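Local coordinates for RmpA (Streptococcus mutans, PDB 3BJV), which probably acts as the cytoplasmic IIA component of a phosphoenolpyruvate-dependent phosphotransferase system that phosphorylates ascorbate during its uptake, at residues Q5-K8 / S12-L15; E130-C135 / L142-E147. All coordinates share one frame; numbering follows the deposited sequence.

Contact 1 (Q5-K8 / S12-L15); sequences QAFK and SIRL
The connection from the N-terminal helix 3-10 to strand 13-17 brings Phe7 against Ser12 and Ile13. One backbone bond joins the two arms. Ser12 N donates to Phe7 O over 3.3 Å, with an angle of 159° at the hydrogen. Ile13 crosses the Phe7 side chain at about a right angle. Ile13 CG1 sits over one face of the Phe7 ring, offset toward the rim, and makes a CH-pi contact 4.0 Å from the ring centroid. Ile13 CD1 reaches Phe7 CD2 at 3.6 Å. The isoleucine does this with CG1 anti to its carbonyl carbon (chi1 -63°), which swings the ethyl branch over the ring. Ser12 OG comes instead to the ring edge, 3.8 Å from Phe7 CD1. Its polar need is met by Phe80 O on the adjoining strand 79-85. All the touching residues are buried. The arrangement is a short helix-to-strand connection, with three residues between the two segments, at one edge of the mixed sheet in the three-layer alpha/beta sandwich of this IIA protein.

Contact 2 (E130-C135 / L142-E147); sequences ERLVNC and LAMVEE
Met144 of helix 138-147 points at helix 128-133 and lies between two kinds of neighbour, the apolar Leu132 and the charged Arg131. Its chain runs straight through chi2 and then bends at chi3 (67°). The bend brings the terminal methyl against Leu132, with Met144 CE 3.6 Å from Leu132 CG. Met144 SD lies 3.8 Å from Leu132 CD2. Cys135 touches the same sulfur from another side, with Cys135 SG 4.2 Å from Met144 SD.

Arg131 CB is 4.0 Å from Met144 SD, and Met144 CE lies over one face of the Arg131 guanidinium. Beyond the methionine, Arg131 and Glu147 approach from opposite directions. Their guanidinium and carboxylate planes are 29° apart, so the two groups meet nearly edge to edge. Arg131 NH2 gives the short bond of the salt bridge, 2.8 Å to Glu147 OE2 and almost straight at 170°. The oxygen uses its syn lone pair, and it lies in the guanidinium plane. The second bond, Arg131 NH1 to Glu147 OE1, is weak at 3.3 Å. Arg131 NH1 also donates to Asp126 O, which gives the guanidinium a second anchor. Leu125 touches both charged side chains, while Phe123 packs on Leu132 and Leu122 on Met144.

Helices 128-133 and 138-147, consecutive in the chain, are thus joined by a buried methionine, with a bidentate, end-on arginine-carboxylate salt bridge toward the exposed side, as part of a helical layer of the alpha/beta sandwich.

Contact 1 is wholly buried, whereas contact 2 runs from a buried methionine and leucine out to an exposed glutamate. The chemistry follows that difference. Contact 1 relies on a backbone bond and an aromatic face; contact 2 adds a salt bridge between side chains at its outer margin. Contact 1 joins a helix to a strand of the sheet, and contact 2 joins two helices. Helix 138-147 ties them together. Phe7 CE2 lies 4.0 Å from Val145 CG2, and Phe7 CD2 is 4.1 Å from Leu142 CD2. Leu15 CD1 also packs on Cys135 O at 3.5 Å, so both segments of contact 1 touch contact 2.

Contact 1 (Q5-K8 / S12-L15)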
ATOM      1  N   GLN A   5       8.898 -17.682  -1.187  1.00 14.48           N
ATOM      2  CA  GLN A   5       8.748 -18.566  -2.293  1.00 16.11           C
ATOM      3  C   GLN A   5       8.979 -17.858  -3.617  1.00 15.87           C
ATOM      4  O   GLN A   5       9.607 -18.434  -4.492  1.00 16.86           O
ATOM      5  CB  GLN A   5       7.397 -19.252  -2.180  1.00 17.23           C
ATOM      6  CG  GLN A   5       6.681 -19.476  -3.461  1.00 25.04           C
ATOM      7  CD  GLN A   5       6.659 -20.927  -3.868  1.00 34.84           C
ATOM      8  OE1 GLN A   5       5.599 -21.599  -3.809  1.00 37.37           O
ATOM      9  NE2 GLN A   5       7.833 -21.438  -4.300  1.00 37.93           N
ATOM     10  N   ALA A   6       8.506 -16.609  -3.770  1.00 15.12           N
ATOM     11  CA  ALA A   6       8.861 -15.788  -4.938  1.00 13.53           C
ATOM     12  C   ALA A   6      10.384 -15.615  -5.075  1.00 13.32           C
ATOM     13  O   ALA A   6      10.972 -15.824  -6.154  1.00 13.47           O
ATOM     14  CB  ALA A   6       8.174 -14.420  -4.859  1.00 12.53           C
ATOM     15  N   PHE A   7      11.020 -15.219  -3.982  1.00 12.62           N
ATOM     16  CA  PHE A   7      12.465 -15.063  -3.965  1.00 13.48           C
ATOM     17  C   PHE A   7      13.178 -16.337  -4.401  1.00 14.16           C
ATOM     18  O   PHE A   7      14.058 -16.251  -5.186  1.00 13.66           O
ATOM     19  CB  PHE A   7      12.968 -14.699  -2.571  1.00 11.92           C
ATOM     20  CG  PHE A   7      12.694 -13.296  -2.166  1.00 10.93           C
ATOM     21  CD1 PHE A   7      12.462 -12.296  -3.119  1.00  7.92           C
ATOM     22  CD2 PHE A   7      12.721 -12.952  -0.810  1.00 10.27           C
ATOM     23  CE1 PHE A   7      12.236 -11.013  -2.744  1.00  7.67           C
ATOM     24  CE2 PHE A   7      12.508 -11.624  -0.403  1.00 11.61           C
ATOM     25  CZ  PHE A   7      12.253 -10.643  -1.386  1.00  9.14           C
ATOM     26  N   LYS A   8      12.820 -17.492  -3.834  1.00 16.08           N
ATOM     27  CA  LYS A   8      13.447 -18.761  -4.189  1.00 17.80           C
ATOM     28  C   LYS A   8      13.203 -19.158  -5.631  1.00 18.14           C
ATOM     29  O   LYS A   8      14.143 -19.447  -6.354  1.00 18.59           O
ATOM     30  CB  LYS A   8      12.912 -19.899  -3.324  1.00 18.42           C
ATOM     31  CG  LYS A   8      13.045 -19.720  -1.852  1.00 21.86           C
ATOM     32  CD  LYS A   8      12.904 -21.103  -1.203  1.00 28.03           C
ATOM     33  CE  LYS A   8      12.125 -21.102   0.121  1.00 30.68           C
ATOM     34  NZ  LYS A   8      11.922 -22.510   0.624  1.00 29.58           N
ATOM     35  N   SER A  12      15.686 -14.263  -7.179  1.00  8.77           N
ATOM     36  CA  SER A  12      15.683 -12.856  -7.400  1.00  8.26           C
ATOM     37  C   SER A  12      16.195 -12.049  -6.217  1.00  8.92           C
ATOM     38  O   SER A  12      15.935 -10.838  -6.148  1.00  9.90           O
ATOM     39  CB  SER A  12      14.286 -12.444  -7.760  1.00  7.64           C
ATOM     40  OG  SER A  12      13.450 -12.868  -6.716  1.00  8.16           O
ATOM     41  N   ILE A  13      16.898 -12.691  -5.286  1.00  8.40           N
ATOM     42  CA  ILE A  13      17.656 -11.967  -4.270  1.00  9.02           C
ATOM     43  C   ILE A  13      19.111 -11.841  -4.724  1.00  9.97           C
ATOM     44  O   ILE A  13      19.786 -12.865  -4.894  1.00 11.10           O
ATOM     45  CB  ILE A  13      17.708 -12.680  -2.921  1.00  8.96           C
ATOM     46  CG1 ILE A  13      16.314 -12.817  -2.319  1.00  7.50           C
ATOM     47  CG2 ILE A  13      18.630 -11.885  -2.006  1.00  7.10           C
ATOM     48  CD1 ILE A  13      16.289 -13.659  -1.104  1.00  6.31           C
ATOM     49  N   ARG A  14      19.578 -10.609  -4.965  1.00  9.12           N
ATOM     50  CA  ARG A  14      20.917 -10.349  -5.499  1.00  7.07           C
ATOM     51  C   ARG A  14      21.493  -9.284  -4.590  1.00  7.81           C
ATOM     52  O   ARG A  14      20.980  -8.197  -4.532  1.00  8.36           O
ATOM     53  CB  ARG A  14      20.832  -9.850  -6.954  1.00  7.04           C
ATOM     54  CG  ARG A  14      19.980 -10.715  -7.964  1.00  4.68           C
ATOM     55  CD  ARG A  14      20.534 -12.177  -8.243  1.00  6.79           C
ATOM     56  NE  ARG A  14      19.695 -12.916  -9.213  1.00  7.69           N
ATOM     57  CZ  ARG A  14      19.858 -12.938 -10.537  1.00  7.59           C
ATOM     58  NH1 ARG A  14      19.002 -13.618 -11.298  1.00  8.45           N
ATOM     59  NH2 ARG A  14      20.858 -12.290 -11.116  1.00  6.64           N
ATOM     60  N   LEU A  15      22.540  -9.587  -3.838  1.00  8.39           N
ATOM     61  CA  LEU A  15      22.997  -8.671  -2.811  1.00  8.20           C
ATOM     62  C   LEU A  15      24.350  -8.044  -3.085  1.00  8.44           C
ATOM     63  O   LEU A  15      25.157  -8.607  -3.864  1.00  8.82           O
ATOM     64  CB  LEU A  15      23.075  -9.437  -1.500  1.00  8.68           C
ATOM     65  CG  LEU A  15      21.845 -10.152  -1.018  1.00  7.07           C
ATOM     66  CD1 LEU A  15      22.342 -11.104   0.036  1.00  8.37           C
ATOM     67  CD2 LEU A  15      20.802  -9.195  -0.405  1.00  6.08           C
TER

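Contact 2 (E130-C135 / L142-E147)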
ATOM      1  N   GLU A 130      19.318  -1.479   7.716  1.00 16.26           N
ATOM      2  CA  GLU A 130      20.690  -1.770   8.077  1.00 16.75           C
ATOM      3  C   GLU A 130      20.973  -3.269   8.106  1.00 15.83           C
ATOM      4  O   GLU A 130      22.071  -3.705   7.850  1.00 16.14           O
ATOM      5  CB  GLU A 130      20.963  -1.181   9.455  1.00 16.51           C
ATOM      6  CG  GLU A 130      22.177  -1.711  10.185  1.00 17.53           C
ATOM      7  CD  GLU A 130      22.390  -1.006  11.558  1.00 20.31           C
ATOM      8  OE1 GLU A 130      22.590   0.261  11.593  1.00 25.05           O
ATOM      9  OE2 GLU A 130      22.345  -1.718  12.590  1.00 21.07           O
ATOM     10  N   ARG A 131      19.987  -4.061   8.476  1.00 15.71           N
ATOM     11  CA  ARG A 131      20.183  -5.473   8.549  1.00 15.92           C
ATOM     12  C   ARG A 131      20.161  -6.055   7.109  1.00 15.39           C
ATOM     13  O   ARG A 131      21.050  -6.832   6.754  1.00 16.22           O
ATOM     14  CB  ARG A 131      19.166  -6.106   9.492  1.00 15.07           C
ATOM     15  CG  ARG A 131      19.352  -5.697  10.978  1.00 18.36           C
ATOM     16  CD  ARG A 131      18.107  -6.076  11.881  1.00 17.27           C
ATOM     17  NE  ARG A 131      17.886  -7.513  11.813  1.00 20.85           N
ATOM     18  CZ  ARG A 131      16.735  -8.138  12.015  1.00 21.00           C
ATOM     19  NH1 ARG A 131      15.634  -7.456  12.317  1.00 22.75           N
ATOM     20  NH2 ARG A 131      16.709  -9.462  11.916  1.00 19.84           N
ATOM     21  N   LEU A 132      19.216  -5.624   6.272  1.00 13.67           N
ATOM     22  CA  LEU A 132      19.157  -6.058   4.847  1.00 12.88           C
ATOM     23  C   LEU A 132      20.457  -5.830   4.066  1.00 12.64           C
ATOM     24  O   LEU A 132      20.946  -6.723   3.356  1.00 12.46           O
ATOM     25  CB  LEU A 132      17.976  -5.381   4.163  1.00 12.62           C
ATOM     26  CG  LEU A 132      16.646  -6.100   4.454  1.00 10.78           C
ATOM     27  CD1 LEU A 132      15.518  -5.338   3.850  1.00 12.88           C
ATOM     28  CD2 LEU A 132      16.710  -7.472   3.858  1.00  9.14           C
ATOM     29  N   VAL A 133      21.030  -4.638   4.281  1.00 12.43           N
ATOM     30  CA  VAL A 133      22.302  -4.202   3.720  1.00 11.46           C
ATOM     31  C   VAL A 133      23.511  -5.063   4.225  1.00 11.51           C
ATOM     32  O   VAL A 133      24.482  -5.270   3.493  1.00 10.98           O
ATOM     33  CB  VAL A 133      22.450  -2.633   3.908  1.00 11.10           C
ATOM     34  CG1 VAL A 133      23.839  -2.129   3.618  1.00 10.84           C
ATOM     35  CG2 VAL A 133      21.458  -1.871   2.991  1.00 11.12           C
ATOM     36  N   ASN A 134      23.467  -5.550   5.458  1.00 11.87           N
ATOM     37  CA  ASN A 134      24.538  -6.457   5.965  1.00 13.60           C
ATOM     38  C   ASN A 134      24.330  -7.960   5.647  1.00 13.02           C
ATOM     39  O   ASN A 134      25.069  -8.781   6.156  1.00 13.46           O
ATOM     40  CB  ASN A 134      24.730  -6.316   7.486  1.00 14.54           C
ATOM     41  CG  ASN A 134      25.362  -4.968   7.895  1.00 17.76           C
ATOM     42  OD1 ASN A 134      26.198  -4.410   7.146  1.00 20.25           O
ATOM     43  ND2 ASN A 134      24.990  -4.456   9.115  1.00 11.74           N
ATOM     44  N   CYS A 135      23.299  -8.299   4.859  1.00 12.97           N
ATOM     45  CA  CYS A 135      23.031  -9.669   4.402  1.00 12.41           C
ATOM     46  C   CYS A 135      23.962 -10.014   3.274  1.00 12.40           C
ATOM     47  O   CYS A 135      24.126  -9.220   2.317  1.00 12.31           O
ATOM     48  CB  CYS A 135      21.575  -9.845   3.924  1.00 12.81           C
ATOM     49  SG  CYS A 135      20.386 -10.081   5.273  1.00 12.33           S
ATOM     50  N   LEU A 142      15.987 -14.343   3.797  1.00 10.00           N
ATOM     51  CA  LEU A 142      14.833 -15.221   4.083  1.00 11.48           C
ATOM     52  C   LEU A 142      14.664 -15.456   5.589  1.00 12.04           C
ATOM     53  O   LEU A 142      13.537 -15.490   6.072  1.00 13.08           O
ATOM     54  CB  LEU A 142      14.977 -16.565   3.387  1.00 10.71           C
ATOM     55  CG  LEU A 142      15.020 -16.604   1.879  1.00 10.86           C
ATOM     56  CD1 LEU A 142      15.464 -17.988   1.464  1.00 11.52           C
ATOM     57  CD2 LEU A 142      13.656 -16.282   1.310  1.00  9.33           C
ATOM     58  N   ALA A 143      15.752 -15.569   6.357  1.00 12.23           N
ATOM     59  CA  ALA A 143      15.545 -15.608   7.819  1.00 12.14           C
ATOM     60  C   ALA A 143      14.794 -14.339   8.309  1.00 12.14           C
ATOM     61  O   ALA A 143      13.812 -14.451   9.064  1.00 12.53           O
ATOM     62  CB  ALA A 143      16.852 -15.841   8.580  1.00 12.20           C
ATOM     63  N   MET A 144      15.193 -13.164   7.830  1.00 11.28           N
ATOM     64  CA  MET A 144      14.391 -11.945   8.044  1.00 12.08           C
ATOM     65  C   MET A 144      12.935 -12.003   7.585  1.00 11.80           C
ATOM     66  O   MET A 144      12.049 -11.519   8.276  1.00 10.58           O
ATOM     67  CB  MET A 144      15.052 -10.735   7.407  1.00 11.92           C
ATOM     68  CG  MET A 144      16.291 -10.295   8.165  1.00 12.47           C
ATOM     69  SD  MET A 144      17.071  -8.837   7.438  1.00 15.30           S
ATOM     70  CE  MET A 144      15.857  -7.537   7.706  1.00 16.41           C
ATOM     71  N   VAL A 145      12.679 -12.605   6.426  1.00 12.18           N
ATOM     72  CA  VAL A 145      11.316 -12.752   5.952  1.00 12.80           C
ATOM     73  C   VAL A 145      10.505 -13.596   6.927  1.00 14.97           C
ATOM     74  O   VAL A 145       9.378 -13.234   7.248  1.00 14.07           O
ATOM     75  CB  VAL A 145      11.240 -13.323   4.523  1.00 13.27           C
ATOM     76  CG1 VAL A 145       9.819 -13.771   4.192  1.00 11.40           C
ATOM     77  CG2 VAL A 145      11.764 -12.297   3.491  1.00 10.80           C
ATOM     78  N   GLU A 146      11.090 -14.696   7.425  1.00 16.47           N
ATOM     79  CA  GLU A 146      10.430 -15.504   8.456  1.00 19.00           C
ATOM     80  C   GLU A 146      10.005 -14.671   9.680  1.00 18.29           C
ATOM     81  O   GLU A 146       8.885 -14.759  10.160  1.00 17.45           O
ATOM     82  CB  GLU A 146      11.358 -16.647   8.916  1.00 20.37           C
ATOM     83  CG  GLU A 146      11.646 -17.643   7.830  1.00 26.32           C
ATOM     84  CD  GLU A 146      10.365 -18.258   7.375  1.00 36.82           C
ATOM     85  OE1 GLU A 146       9.539 -18.578   8.288  1.00 39.80           O
ATOM     86  OE2 GLU A 146      10.161 -18.375   6.128  1.00 40.64           O
ATOM     87  N   GLU A 147      10.940 -13.883  10.183  1.00 18.18           N
ATOM     88  CA  GLU A 147      10.732 -13.070  11.356  1.00 18.99           C
ATOM     89  C   GLU A 147       9.625 -11.999  11.162  1.00 17.88           C
ATOM     90  O   GLU A 147       9.068 -11.508  12.130  1.00 19.28           O
ATOM     91  CB  GLU A 147      12.084 -12.445  11.685  1.00 18.30           C
ATOM     92  CG  GLU A 147      12.151 -11.485  12.856  1.00 21.62           C
ATOM     93  CD  GLU A 147      13.468 -10.674  12.890  1.00 22.71           C
ATOM     94  OE1 GLU A 147      13.455  -9.633  13.601  1.00 27.79           O
ATOM     95  OE2 GLU A 147      14.490 -11.065  12.223  1.00 21.68           O
TER